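Local coordinates for protein glycine oxidase (Bacillus cereus ATCC 14579, PDB 7CYX) that probably oxidises glycine to glyoxylate with release of ammonium and hydrogen peroxide, using bound FAD, in the pathway to thiamine diphosphate, at residues R81-V86 and A163-I168; D121-T126 and Y146-G151; E132-L137 and Q240-P245; N187-V192 and V199-V204. One frame throughout, in Å; residues are numbered along the deposited sequence.

Contact 1: R81-V86 and A163-I168; sequences REKTGV and AHSAAI
The flat group met across this contact is the peptide joining His164 to Ser165. Thr84 CG2 sits against it, 3.6 Å from Ser165 N. His164 lies beside Thr84 with its CB and packs on Gly258 of the second subunit. Within 81-86, one face of the Arg81 guanidinium carries Gly85 O, and NH1 forms a salt bridge to Asp87 of the second subunit.

Thr84 splits its two branches. OG1 lies between the backbone N and the carbonyl carbon (chi1 71°) and accepts from Val86 N at 3.1 Å, an ST turn where helix 73-84 ends. It also bonds Leu80 O, one turn back in the helix. The methyl is left for helix 155-168. Ile168 CD1 reaches over to Lys83 O, at 3.5 Å.

Lys83 runs out fully extended alongside the last turn of helix 155-168. Its NZ donates to Ser165 OG at 2.9 Å and to Ser165 O at 3.2 Å. The second bond comes from well above the carbonyl plane. NZ also bonds Ser169 OG, and Ser165 OG bonds His21 ND1. The ammonium is thus gripped by three oxygens at the carbonyl end of a helix, where the helix dipole would probably stabilise its positive charge.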
loop_
_atom_site.group_PDB
_atom_site.type_symbol
_atom_site.label_atom_id
_atom_site.label_comp_id
_atom_site.label_asym_id
_atom_site.label_seq_id
_atom_site.Cartn_x
_atom_site.Cartn_y
_atom_site.Cartn_z
ATOM N N ARG A 81 -0.038 9.389 6.045
ATOM C CA ARG A 81 0.806 9.238 4.856
ATOM C C ARG A 81 2.116 10.019 5.055
ATOM O O ARG A 81 3.192 9.424 4.944
ATOM C CB ARG A 81 0.052 9.652 3.587
ATOM C CG ARG A 81 0.934 9.840 2.359
ATOM C CD ARG A 81 1.849 8.664 2.011
ATOM N NE ARG A 81 3.269 9.029 1.931
ATOM C CZ ARG A 81 4.161 8.511 1.086
ATOM N NH1 ARG A 81 3.760 7.801 0.045
ATOM N NH2 ARG A 81 5.454 8.724 1.278
ATOM N N GLU A 82 2.009 11.304 5.425
ATOM C CA GLU A 82 3.155 12.208 5.540
ATOM C C GLU A 82 4.123 11.728 6.622
ATOM O O GLU A 82 5.322 11.837 6.457
ATOM C CB GLU A 82 2.714 13.655 5.790
ATOM C CG GLU A 82 2.688 14.482 4.511
ATOM C CD GLU A 82 1.876 15.766 4.563
ATOM O OE1 GLU A 82 2.212 16.644 5.387
ATOM O OE2 GLU A 82 0.904 15.886 3.775
ATOM N N LYS A 83 3.595 11.164 7.703
ATOM C CA LYS A 83 4.405 10.788 8.827
ATOM C C LYS A 83 5.017 9.393 8.638
ATOM O O LYS A 83 6.127 9.157 9.085
ATOM C CB LYS A 83 3.552 10.838 10.093
ATOM C CG LYS A 83 4.314 10.710 11.399
ATOM C CD LYS A 83 3.392 10.562 12.583
ATOM C CE LYS A 83 4.107 10.434 13.909
ATOM N NZ LYS A 83 3.123 10.384 15.012
ATOM N N THR A 84 4.282 8.451 8.039
ATOM C CA THR A 84 4.678 7.035 8.148
ATOM C C THR A 84 5.006 6.425 6.796
ATOM O O THR A 84 5.578 5.320 6.753
ATOM C CB THR A 84 3.573 6.154 8.744
ATOM O OG1 THR A 84 2.511 6.014 7.795
ATOM C CG2 THR A 84 3.034 6.714 10.037
ATOM N N GLY A 85 4.566 7.091 5.729
ATOM C CA GLY A 85 4.730 6.631 4.362
ATOM C C GLY A 85 3.569 5.778 3.890
ATOM O O GLY A 85 3.385 5.602 2.681
ATOM N N VAL A 86 2.780 5.256 4.846
ATOM C CA VAL A 86 1.655 4.380 4.549
ATOM C C VAL A 86 0.467 5.244 4.143
ATOM O O VAL A 86 0.082 6.099 4.906
ATOM C CB VAL A 86 1.281 3.492 5.744
ATOM C CG1 VAL A 86 -0.015 2.746 5.483
ATOM C CG2 VAL A 86 2.394 2.516 6.090
ATOM N N ALA A 163 -0.233 2.337 13.988
ATOM C CA ALA A 163 0.743 1.662 14.868
ATOM C C ALA A 163 2.171 2.190 14.637
ATOM O O ALA A 163 2.900 2.464 15.586
ATOM C CB ALA A 163 0.660 0.171 14.691
ATOM N N HIS A 164 2.567 2.371 13.383
ATOM C CA HIS A 164 3.918 2.893 13.066
ATOM C C HIS A 164 4.037 4.389 13.411
ATOM O O HIS A 164 5.132 4.861 13.753
ATOM C CB HIS A 164 4.242 2.699 11.589
ATOM C CG HIS A 164 4.329 1.280 11.153
ATOM N ND1 HIS A 164 5.226 0.394 11.706
ATOM C CD2 HIS A 164 3.675 0.620 10.171
ATOM C CE1 HIS A 164 5.091 -0.770 11.108
ATOM N NE2 HIS A 164 4.164 -0.649 10.135
ATOM N N SER A 165 2.930 5.130 13.257
ATOM C CA SER A 165 2.833 6.509 13.703
ATOM C C SER A 165 3.192 6.582 15.189
ATOM O O SER A 165 4.008 7.405 15.596
ATOM C CB SER A 165 1.451 7.059 13.454
ATOM O OG SER A 165 1.281 8.343 14.047
ATOM N N ALA A 166 2.554 5.703 15.973
ATOM C CA ALA A 166 2.757 5.587 17.396
ATOM C C ALA A 166 4.227 5.306 17.688
ATOM O O ALA A 166 4.795 5.916 18.589
ATOM C CB ALA A 166 1.893 4.495 17.976
ATOM N N ALA A 167 4.810 4.367 16.934
ATOM C CA ALA A 167 6.190 3.911 17.161
ATOM C C ALA A 167 7.171 5.061 16.884
ATOM O O ALA A 167 8.081 5.317 17.673
ATOM C CB ALA A 167 6.492 2.693 16.309
ATOM N N ILE A 168 6.953 5.749 15.763
ATOM C CA ILE A 168 7.710 6.924 15.375
ATOM C C ILE A 168 7.679 7.963 16.512
ATOM O O ILE A 168 8.706 8.616 16.795
ATOM C CB ILE A 168 7.183 7.479 14.031
ATOM C CG1 ILE A 168 7.618 6.569 12.874
ATOM C CG2 ILE A 168 7.628 8.920 13.815
ATOM C CD1 ILE A 168 6.868 6.765 11.576
#

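Contact 2: D121-T126 and Y146-G151; sequences DSYFLT and YYPKDG
Tyr123 and Tyr146 form an antiparallel hydrogen-bonded pair, with Tyr123 N bonded to Tyr146 O at 2.9 Å and Tyr146 N to Tyr123 O at 3.0 Å. The pair joins strand 123-126 to strand 143-147 at one border of the large mixed sheet. Helix 127-133 lies between the two strands in the chain. The pairing continues with backbone bonds between Leu125 and Ala144. At its other end the chain leaves the strand through a type I beta turn from Tyr147 to Asp150.

Beside Tyr123, Leu125 CD1 lies 3.8 Å from Tyr146 CB, and these two side chains run next to each other in the same direction. The Tyr146 ring then bends away, with CG anti to the backbone N (chi1 -179°). One of its faces comes over Pro148 N, and its hydroxyl bonds Lys93 O. Next along, Ser122 CB packs against Tyr147 CD1 at 3.5 Å. Tyr147 OH is held by Arg97 NE, while Phe124 faces helix 102-116. Ser122 CA also makes a CA-H...O contact of 3.2 Å with Tyr146 O, the same oxygen that takes the Tyr123 amide. Pro148 crosses Tyr123 at about a right angle, and its CG meets the ring edge near the ring plane, 3.7 Å from CE2.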
loop_
_atom_site.group_PDB
_atom_site.type_symbol
_atom_site.label_atom_id
_atom_site.label_comp_id
_atom_site.label_asym_id
_atom_site.label_seq_id
_atom_site.Cartn_x
_atom_site.Cartn_y
_atom_site.Cartn_z
ATOM N N ASP A 121 -26.790 14.464 2.718
ATOM C CA ASP A 121 -27.215 14.520 1.294
ATOM C C ASP A 121 -27.216 13.107 0.705
ATOM O O ASP A 121 -26.309 12.337 1.007
ATOM C CB ASP A 121 -26.349 15.487 0.490
ATOM C CG ASP A 121 -26.762 16.947 0.596
ATOM O OD1 ASP A 121 -27.749 17.238 1.281
ATOM O OD2 ASP A 121 -26.087 17.783 -0.015
ATOM N N SER A 122 -28.221 12.802 -0.106
ATOM C CA SER A 122 -28.384 11.478 -0.748
ATOM C C SER A 122 -29.419 11.629 -1.853
ATOM O O SER A 122 -30.292 12.460 -1.698
ATOM C CB SER A 122 -28.816 10.464 0.250
ATOM O OG SER A 122 -30.203 10.556 0.479
ATOM N N TYR A 123 -29.305 10.854 -2.924
ATOM C CA TYR A 123 -30.242 10.975 -4.065
ATOM C C TYR A 123 -30.761 9.596 -4.448
ATOM O O TYR A 123 -29.992 8.654 -4.487
ATOM C CB TYR A 123 -29.529 11.598 -5.267
ATOM C CG TYR A 123 -28.847 12.899 -4.948
ATOM C CD1 TYR A 123 -29.541 14.093 -4.978
ATOM C CD2 TYR A 123 -27.525 12.928 -4.554
ATOM C CE1 TYR A 123 -28.938 15.291 -4.651
ATOM C CE2 TYR A 123 -26.903 14.115 -4.223
ATOM C CZ TYR A 123 -27.613 15.298 -4.268
ATOM O OH TYR A 123 -27.006 16.464 -3.926
ATOM N N PHE A 124 -32.051 9.497 -4.725
ATOM C CA PHE A 124 -32.580 8.191 -5.159
ATOM C C PHE A 124 -32.342 8.084 -6.655
ATOM O O PHE A 124 -32.625 9.032 -7.373
ATOM C CB PHE A 124 -34.070 8.042 -4.869
ATOM C CG PHE A 124 -34.677 6.854 -5.563
ATOM C CD1 PHE A 124 -34.610 5.598 -5.000
ATOM C CD2 PHE A 124 -35.251 6.982 -6.810
ATOM C CE1 PHE A 124 -35.148 4.506 -5.652
ATOM C CE2 PHE A 124 -35.800 5.892 -7.457
ATOM C CZ PHE A 124 -35.744 4.656 -6.875
ATOM N N LEU A 125 -31.818 6.949 -7.089
ATOM C CA LEU A 125 -31.550 6.756 -8.523
ATOM C C LEU A 125 -32.406 5.618 -9.044
ATOM O O LEU A 125 -32.672 4.673 -8.323
ATOM C CB LEU A 125 -30.080 6.399 -8.711
ATOM C CG LEU A 125 -29.145 7.576 -8.931
ATOM C CD1 LEU A 125 -28.989 8.352 -7.648
ATOM C CD2 LEU A 125 -27.799 7.074 -9.403
ATOM N N THR A 126 -32.773 5.743 -10.303
ATOM C CA THR A 126 -33.535 4.716 -11.028
ATOM C C THR A 126 -32.541 3.642 -11.490
ATOM O O THR A 126 -31.352 3.929 -11.555
ATOM C CB THR A 126 -34.258 5.430 -12.168
ATOM O OG1 THR A 126 -35.479 4.752 -12.430
ATOM C CG2 THR A 126 -33.428 5.527 -13.422
ATOM N N TYR A 146 -27.867 6.728 -3.672
ATOM C CA TYR A 146 -26.505 7.145 -3.756
ATOM C C TYR A 146 -26.225 8.188 -2.667
ATOM O O TYR A 146 -26.975 9.152 -2.507
ATOM C CB TYR A 146 -26.210 7.674 -5.157
ATOM C CG TYR A 146 -24.785 8.126 -5.341
ATOM C CD1 TYR A 146 -23.752 7.209 -5.346
ATOM C CD2 TYR A 146 -24.466 9.468 -5.488
ATOM C CE1 TYR A 146 -22.435 7.606 -5.498
ATOM C CE2 TYR A 146 -23.152 9.883 -5.645
ATOM C CZ TYR A 146 -22.133 8.946 -5.648
ATOM O OH TYR A 146 -20.838 9.323 -5.798
ATOM N N TYR A 147 -25.141 7.963 -1.918
ATOM C CA TYR A 147 -24.628 8.887 -0.924
ATOM C C TYR A 147 -23.273 9.423 -1.381
ATOM O O TYR A 147 -22.260 8.768 -1.169
ATOM C CB TYR A 147 -24.458 8.186 0.424
ATOM C CG TYR A 147 -25.691 7.498 0.948
ATOM C CD1 TYR A 147 -26.603 8.170 1.743
ATOM C CD2 TYR A 147 -25.941 6.164 0.672
ATOM C CE1 TYR A 147 -27.733 7.539 2.245
ATOM C CE2 TYR A 147 -27.059 5.515 1.178
ATOM C CZ TYR A 147 -27.958 6.203 1.971
ATOM O OH TYR A 147 -29.064 5.577 2.473
ATOM N N PRO A 148 -23.181 10.640 -1.961
ATOM C CA PRO A 148 -21.925 11.102 -2.554
ATOM C C PRO A 148 -20.771 11.270 -1.555
ATOM O O PRO A 148 -19.632 11.223 -1.974
ATOM C CB PRO A 148 -22.221 12.482 -3.165
ATOM C CG PRO A 148 -23.700 12.740 -2.911
ATOM C CD PRO A 148 -24.215 11.681 -1.961
ATOM N N LYS A 149 -21.086 11.447 -0.262
ATOM C CA LYS A 149 -20.100 11.767 0.786
ATOM C C LYS A 149 -19.535 10.507 1.466
ATOM O O LYS A 149 -18.650 10.618 2.308
ATOM C CB LYS A 149 -20.725 12.676 1.856
ATOM C CG LYS A 149 -20.878 14.145 1.475
ATOM C CD LYS A 149 -19.630 14.985 1.697
ATOM C CE LYS A 149 -19.607 16.248 0.860
ATOM N NZ LYS A 149 -19.274 15.958 -0.557
ATOM N N ASP A 150 -20.054 9.318 1.151
ATOM C CA ASP A 150 -19.564 8.098 1.772
ATOM C C ASP A 150 -18.268 7.676 1.076
ATOM O O ASP A 150 -17.975 8.101 -0.012
ATOM C CB ASP A 150 -20.593 6.966 1.734
ATOM C CG ASP A 150 -21.567 6.957 2.905
ATOM O OD1 ASP A 150 -21.568 7.935 3.690
ATOM O OD2 ASP A 150 -22.337 5.975 3.013
ATOM N N GLY A 151 -17.525 6.807 1.734
ATOM C CA GLY A 151 -16.274 6.312 1.155
ATOM C C GLY A 151 -15.731 5.161 1.960
ATOM O O GLY A 151 -16.461 4.604 2.757
#

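Contact 3: E132-L137 and Q240-P245; sequences EKEPYL and QLLKAP
Glu134 is the first residue to leave helical geometry after helix 127-133, and it starts a type I beta turn that ends at Leu137; facing this turn, 240-245 runs as an irregular loop. No backbone hydrogen bond joins the two segments. Side chains of the turn make the connection instead.

Glu134 presents its carboxylate to two successive amides of the loop. Lys243 N is shared between both oxygens, at 3.1 Å from Glu134 OE1 and 3.1 Å from OE2. Ala244 N bonds Glu134 OE1 at 3.0 Å, so OE1 accepts twice. All three bonds arrive on the syn side, moderately out of the carboxylate plane. The side chain gets there by folding at its second torsion (chi2 -75°). With two amides holding it, the carboxylate is fixed in rotation. If charged, as is likely, the buried carboxylate is met by backbone N-H groups, while the ammonium of Lys243 turns away.

Next to it, Leu242 CD2 lies 3.9 Å from Glu134 CD. Tyr136 carries the other half of the contact. Leu241 CD2 sits over one ring face, 3.6 Å from the ring centroid, in a CH-pi contact. Gln240 O approaches the same ring obliquely.

Tyr96 of strand 95-99 packs on both Glu134 and Ala244. The loop leads on into strand 246-248 of the large mixed sheet, a sheet consistent with the substrate-binding domain of the D-amino acid oxidase family.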
loop_
_atom_site.group_PDB
_atom_site.type_symbol
_atom_site.label_atom_id
_atom_site.label_comp_id
_atom_site.label_asym_id
_atom_site.label_seq_id
_atom_site.Cartn_x
_atom_site.Cartn_y
_atom_site.Cartn_z
ATOM N N GLU A 132 -26.087 4.058 -15.849
ATOM C CA GLU A 132 -25.340 5.094 -16.575
ATOM C C GLU A 132 -24.035 5.345 -15.819
ATOM O O GLU A 132 -22.972 5.419 -16.432
ATOM C CB GLU A 132 -26.154 6.386 -16.754
ATOM C CG GLU A 132 -26.628 6.636 -18.189
ATOM C CD GLU A 132 -25.625 7.236 -19.183
ATOM O OE1 GLU A 132 -25.779 6.990 -20.413
ATOM O OE2 GLU A 132 -24.696 7.971 -18.750
ATOM N N LYS A 133 -24.129 5.432 -14.487
ATOM C CA LYS A 133 -22.970 5.713 -13.619
ATOM C C LYS A 133 -22.081 4.471 -13.457
ATOM O O LYS A 133 -20.850 4.594 -13.468
ATOM C CB LYS A 133 -23.414 6.226 -12.243
ATOM C CG LYS A 133 -24.147 7.564 -12.259
ATOM C CD LYS A 133 -24.320 8.185 -10.878
ATOM C CE LYS A 133 -23.042 8.778 -10.316
ATOM N NZ LYS A 133 -23.294 9.565 -9.085
ATOM N N GLU A 134 -22.697 3.295 -13.269
ATOM C CA GLU A 134 -21.961 2.030 -13.034
ATOM C C GLU A 134 -22.466 0.984 -14.024
ATOM O O GLU A 134 -23.376 0.221 -13.721
ATOM C CB GLU A 134 -22.106 1.594 -11.575
ATOM C CG GLU A 134 -21.527 2.574 -10.556
ATOM C CD GLU A 134 -20.007 2.592 -10.447
ATOM O OE1 GLU A 134 -19.478 3.173 -9.458
ATOM O OE2 GLU A 134 -19.346 2.038 -11.348
ATOM N N PRO A 135 -21.924 0.949 -15.259
ATOM C CA PRO A 135 -22.527 0.166 -16.336
ATOM C C PRO A 135 -22.441 -1.361 -16.194
ATOM O O PRO A 135 -23.243 -2.070 -16.815
ATOM C CB PRO A 135 -21.782 0.639 -17.597
ATOM C CG PRO A 135 -20.449 1.161 -17.088
ATOM C CD PRO A 135 -20.726 1.689 -15.695
ATOM N N TYR A 136 -21.518 -1.879 -15.378
ATOM C CA TYR A 136 -21.422 -3.348 -15.264
ATOM C C TYR A 136 -22.511 -3.885 -14.327
ATOM O O TYR A 136 -22.657 -5.100 -14.179
ATOM C CB TYR A 136 -20.017 -3.789 -14.865
ATOM C CG TYR A 136 -18.981 -3.641 -15.955
ATOM C CD1 TYR A 136 -18.762 -4.651 -16.878
ATOM C CD2 TYR A 136 -18.208 -2.497 -16.047
ATOM C CE1 TYR A 136 -17.790 -4.535 -17.853
ATOM C CE2 TYR A 136 -17.251 -2.350 -17.036
ATOM C CZ TYR A 136 -17.045 -3.374 -17.946
ATOM O OH TYR A 136 -16.092 -3.239 -18.920
ATOM N N LEU A 137 -23.307 -2.994 -13.733
ATOM C CA LEU A 137 -24.283 -3.430 -12.765
ATOM C C LEU A 137 -25.458 -4.075 -13.502
ATOM O O LEU A 137 -25.778 -3.698 -14.618
ATOM C CB LEU A 137 -24.713 -2.272 -11.864
ATOM C CG LEU A 137 -23.822 -2.043 -10.644
ATOM C CD1 LEU A 137 -24.128 -0.722 -9.946
ATOM C CD2 LEU A 137 -23.951 -3.185 -9.653
ATOM N N GLN A 240 -12.783 -1.902 -15.378
ATOM C CA GLN A 240 -13.255 -0.896 -14.434
ATOM C C GLN A 240 -14.671 -1.265 -13.981
ATOM O O GLN A 240 -15.646 -0.669 -14.415
ATOM C CB GLN A 240 -13.263 0.480 -15.108
ATOM C CG GLN A 240 -11.994 1.299 -14.887
ATOM C CD GLN A 240 -12.313 2.643 -14.269
ATOM O OE1 GLN A 240 -13.150 3.406 -14.760
ATOM N NE2 GLN A 240 -11.663 2.937 -13.156
ATOM N N LEU A 241 -14.778 -2.262 -13.105
ATOM C CA LEU A 241 -16.060 -2.971 -12.886
ATOM C C LEU A 241 -17.018 -2.142 -12.017
ATOM O O LEU A 241 -18.211 -2.180 -12.240
ATOM C CB LEU A 241 -15.792 -4.349 -12.262
ATOM C CG LEU A 241 -15.477 -5.483 -13.236
ATOM C CD1 LEU A 241 -15.438 -6.817 -12.512
ATOM C CD2 LEU A 241 -16.477 -5.532 -14.386
ATOM N N LEU A 242 -16.468 -1.476 -10.996
ATOM C CA LEU A 242 -17.157 -0.583 -10.071
ATOM C C LEU A 242 -16.210 0.573 -9.784
ATOM O O LEU A 242 -15.028 0.333 -9.564
ATOM C CB LEU A 242 -17.428 -1.283 -8.737
ATOM C CG LEU A 242 -18.792 -1.928 -8.530
ATOM C CD1 LEU A 242 -18.885 -2.464 -7.109
ATOM C CD2 LEU A 242 -19.917 -0.946 -8.804
ATOM N N LYS A 243 -16.760 1.785 -9.726
ATOM C CA LYS A 243 -16.044 2.985 -9.298
ATOM C C LYS A 243 -16.190 3.103 -7.774
ATOM O O LYS A 243 -15.251 3.427 -7.067
ATOM C CB LYS A 243 -16.620 4.215 -10.024
ATOM C CG LYS A 243 -15.616 5.139 -10.710
ATOM C CD LYS A 243 -16.245 6.372 -11.371
ATOM C CE LYS A 243 -16.309 7.601 -10.470
ATOM N NZ LYS A 243 -15.039 8.374 -10.458
ATOM N N ALA A 244 -17.411 2.851 -7.288
ATOM C CA ALA A 244 -17.779 3.026 -5.886
ATOM C C ALA A 244 -18.341 1.724 -5.323
ATOM O O ALA A 244 -18.906 0.908 -6.046
ATOM C CB ALA A 244 -18.796 4.136 -5.768
ATOM N N PRO A 245 -18.291 1.525 -3.995
ATOM C CA PRO A 245 -18.838 0.311 -3.395
ATOM C C PRO A 245 -20.360 0.234 -3.601
ATOM O O PRO A 245 -21.022 1.257 -3.709
ATOM C CB PRO A 245 -18.501 0.454 -1.907
ATOM C CG PRO A 245 -17.457 1.552 -1.840
ATOM C CD PRO A 245 -17.789 2.474 -2.992
#

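Contact 4: N187-V192 and V199-V204; sequences NKVTGV and VTCEKV
This contact is a beta hairpin, strands 189-194 and 197-201, in a small antiparallel sheet of three strands. Val192 and Val199 form a hydrogen-bonded pair, with Val192 N to Val199 O at 2.8 Å and Val199 N to Val192 O at 3.1 Å. Their side chains lie next to each other and point the same way, with Val192 CG1 3.8 Å from Val199 CB. Farther from the hairpin turn the pairing weakens. Cys201 N reaches Thr190 O only through a weak bond of 3.3 Å. That oxygen also accepts from Arg183 NH2.

Thr190 and Gly191 both face Arg183 on the neighbouring strand, a classic beta bulge. Gly191 has no side chain, and Cys201 SG comes to 3.7 Å from its CA. The sulfur reaches it because it lies between the backbone N and the carbonyl carbon of its own residue (chi1 65°).

At Glu202 the chain turns a corner. Strand 203-206 then joins the mixed sheet of the Rossmann-type FAD-binding fold, next to strand 5-10. The three-stranded sheet is the meander such FAD folds carry beside the parallel sheet.

Valines fill the angle between the two sheets. Val204 CG2 lies 3.7 Å from Val189 CG1 and 4.2 Å from Val192 CG2, and Val204 crosses both side chains at about a right angle. Val189 and Val204 also pack on Leu327 of strand 327-331. Val192 touches Ile10 and Val179, a residue that binds FAD.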
loop_
_atom_site.group_PDB
_atom_site.type_symbol
_atom_site.label_atom_id
_atom_site.label_comp_id
_atom_site.label_asym_id
_atom_site.label_seq_id
_atom_site.Cartn_x
_atom_site.Cartn_y
_atom_site.Cartn_z
ATOM N N ASN A 187 -5.566 -1.243 44.522
ATOM C CA ASN A 187 -6.685 -0.682 43.772
ATOM C C ASN A 187 -6.151 0.298 42.712
ATOM O O ASN A 187 -6.852 1.236 42.299
ATOM C CB ASN A 187 -7.690 -0.006 44.708
ATOM C CG ASN A 187 -9.061 0.137 44.093
ATOM O OD1 ASN A 187 -9.432 1.223 43.655
ATOM N ND2 ASN A 187 -9.802 -0.960 44.028
ATOM N N LYS A 188 -4.930 0.028 42.253
ATOM C CA LYS A 188 -4.307 0.829 41.173
ATOM C C LYS A 188 -3.638 -0.115 40.175
ATOM O O LYS A 188 -3.159 -1.172 40.585
ATOM C CB LYS A 188 -3.284 1.809 41.738
ATOM C CG LYS A 188 -3.856 3.154 42.150
ATOM C CD LYS A 188 -2.861 4.289 42.071
ATOM C CE LYS A 188 -3.357 5.449 41.231
ATOM N NZ LYS A 188 -4.441 6.200 41.902
ATOM N N VAL A 189 -3.637 0.268 38.905
ATOM C CA VAL A 189 -2.971 -0.529 37.842
ATOM C C VAL A 189 -1.471 -0.273 37.956
ATOM O O VAL A 189 -1.084 0.864 37.824
ATOM C CB VAL A 189 -3.491 -0.094 36.462
ATOM C CG1 VAL A 189 -2.499 -0.419 35.363
ATOM C CG2 VAL A 189 -4.857 -0.676 36.163
ATOM N N THR A 190 -0.664 -1.303 38.187
ATOM C CA THR A 190 0.794 -1.071 38.316
ATOM C C THR A 190 1.537 -1.753 37.177
ATOM O O THR A 190 2.736 -1.538 37.056
ATOM C CB THR A 190 1.342 -1.624 39.626
ATOM O OG1 THR A 190 0.915 -2.979 39.622
ATOM C CG2 THR A 190 0.797 -0.900 40.832
ATOM N N GLY A 191 0.833 -2.549 36.388
ATOM C CA GLY A 191 1.493 -3.217 35.263
ATOM C C GLY A 191 0.574 -4.188 34.566
ATOM O O GLY A 191 -0.632 -4.134 34.795
ATOM N N VAL A 192 1.159 -5.067 33.764
ATOM C CA VAL A 192 0.375 -6.056 32.988
ATOM C C VAL A 192 1.178 -7.355 32.969
ATOM O O VAL A 192 2.382 -7.276 32.831
ATOM C CB VAL A 192 0.109 -5.484 31.592
ATOM C CG1 VAL A 192 1.026 -6.074 30.552
ATOM C CG2 VAL A 192 -1.340 -5.631 31.197
ATOM N N VAL A 199 5.217 -6.152 32.231
ATOM C CA VAL A 199 5.315 -4.826 31.639
ATOM C C VAL A 199 4.753 -3.812 32.640
ATOM O O VAL A 199 3.582 -3.833 32.968
ATOM C CB VAL A 199 4.566 -4.778 30.294
ATOM C CG1 VAL A 199 4.578 -3.392 29.662
ATOM C CG2 VAL A 199 5.120 -5.809 29.324
ATOM N N THR A 200 5.615 -2.929 33.136
ATOM C CA THR A 200 5.219 -1.949 34.121
ATOM C C THR A 200 4.500 -0.787 33.441
ATOM O O THR A 200 5.021 -0.210 32.505
ATOM C CB THR A 200 6.416 -1.362 34.870
ATOM O OG1 THR A 200 7.198 -2.455 35.330
ATOM C CG2 THR A 200 5.991 -0.496 36.033
ATOM N N CYS A 201 3.337 -0.417 33.972
ATOM C CA CYS A 201 2.613 0.718 33.455
ATOM C C CYS A 201 1.718 1.294 34.550
ATOM O O CYS A 201 1.540 0.660 35.582
ATOM C CB CYS A 201 1.803 0.318 32.229
ATOM S SG CYS A 201 0.489 -0.863 32.606
ATOM N N GLU A 202 1.187 2.496 34.305
ATOM C CA GLU A 202 0.343 3.227 35.270
ATOM C C GLU A 202 -1.121 3.239 34.805
ATOM O O GLU A 202 -2.024 3.541 35.587
ATOM C CB GLU A 202 0.840 4.670 35.449
ATOM C CG GLU A 202 1.998 4.818 36.438
ATOM C CD GLU A 202 2.323 6.248 36.855
ATOM O OE1 GLU A 202 1.473 6.863 37.539
ATOM O OE2 GLU A 202 3.417 6.754 36.479
ATOM N N LYS A 203 -1.336 2.999 33.512
ATOM C CA LYS A 203 -2.660 2.913 32.942
ATOM C C LYS A 203 -2.668 1.744 31.959
ATOM O O LYS A 203 -1.635 1.407 31.376
ATOM C CB LYS A 203 -3.072 4.209 32.238
ATOM C CG LYS A 203 -3.137 5.458 33.108
ATOM C CD LYS A 203 -3.702 6.652 32.356
ATOM C CE LYS A 203 -3.404 7.998 32.984
ATOM N NZ LYS A 203 -3.514 7.964 34.461
ATOM N N VAL A 204 -3.843 1.136 31.802
ATOM C CA VAL A 204 -4.060 0.058 30.880
ATOM C C VAL A 204 -5.278 0.409 30.038
ATOM O O VAL A 204 -6.213 0.993 30.572
ATOM C CB VAL A 204 -4.279 -1.271 31.616
ATOM C CG1 VAL A 204 -5.088 -2.248 30.785
ATOM C CG2 VAL A 204 -2.957 -1.895 32.010
#

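In the fold
Contacts 2 and 3 are neighbours, with centres 14 Å apart. Helix 127-133 joins them in the chain, and Lys133 of contact 3 makes a cation-pi contact with Tyr146 of contact 2, NZ lying 3.5 Å from CE2. Contact 4 lies on the opposite side of the chain's centre, about 51 Å from contact 3 between centres. Contact 1 stands apart from the others, but Ile168 packs on Gln240 of the second subunit, so contacts 1 and 3 meet across the dimer. None touches the flavin directly. By side-chain distance to FAD, Val192 of contact 4 is about 8 Å away, Leu242 of contact 3 about 13 Å, and His164 and Tyr147 about 14 Å.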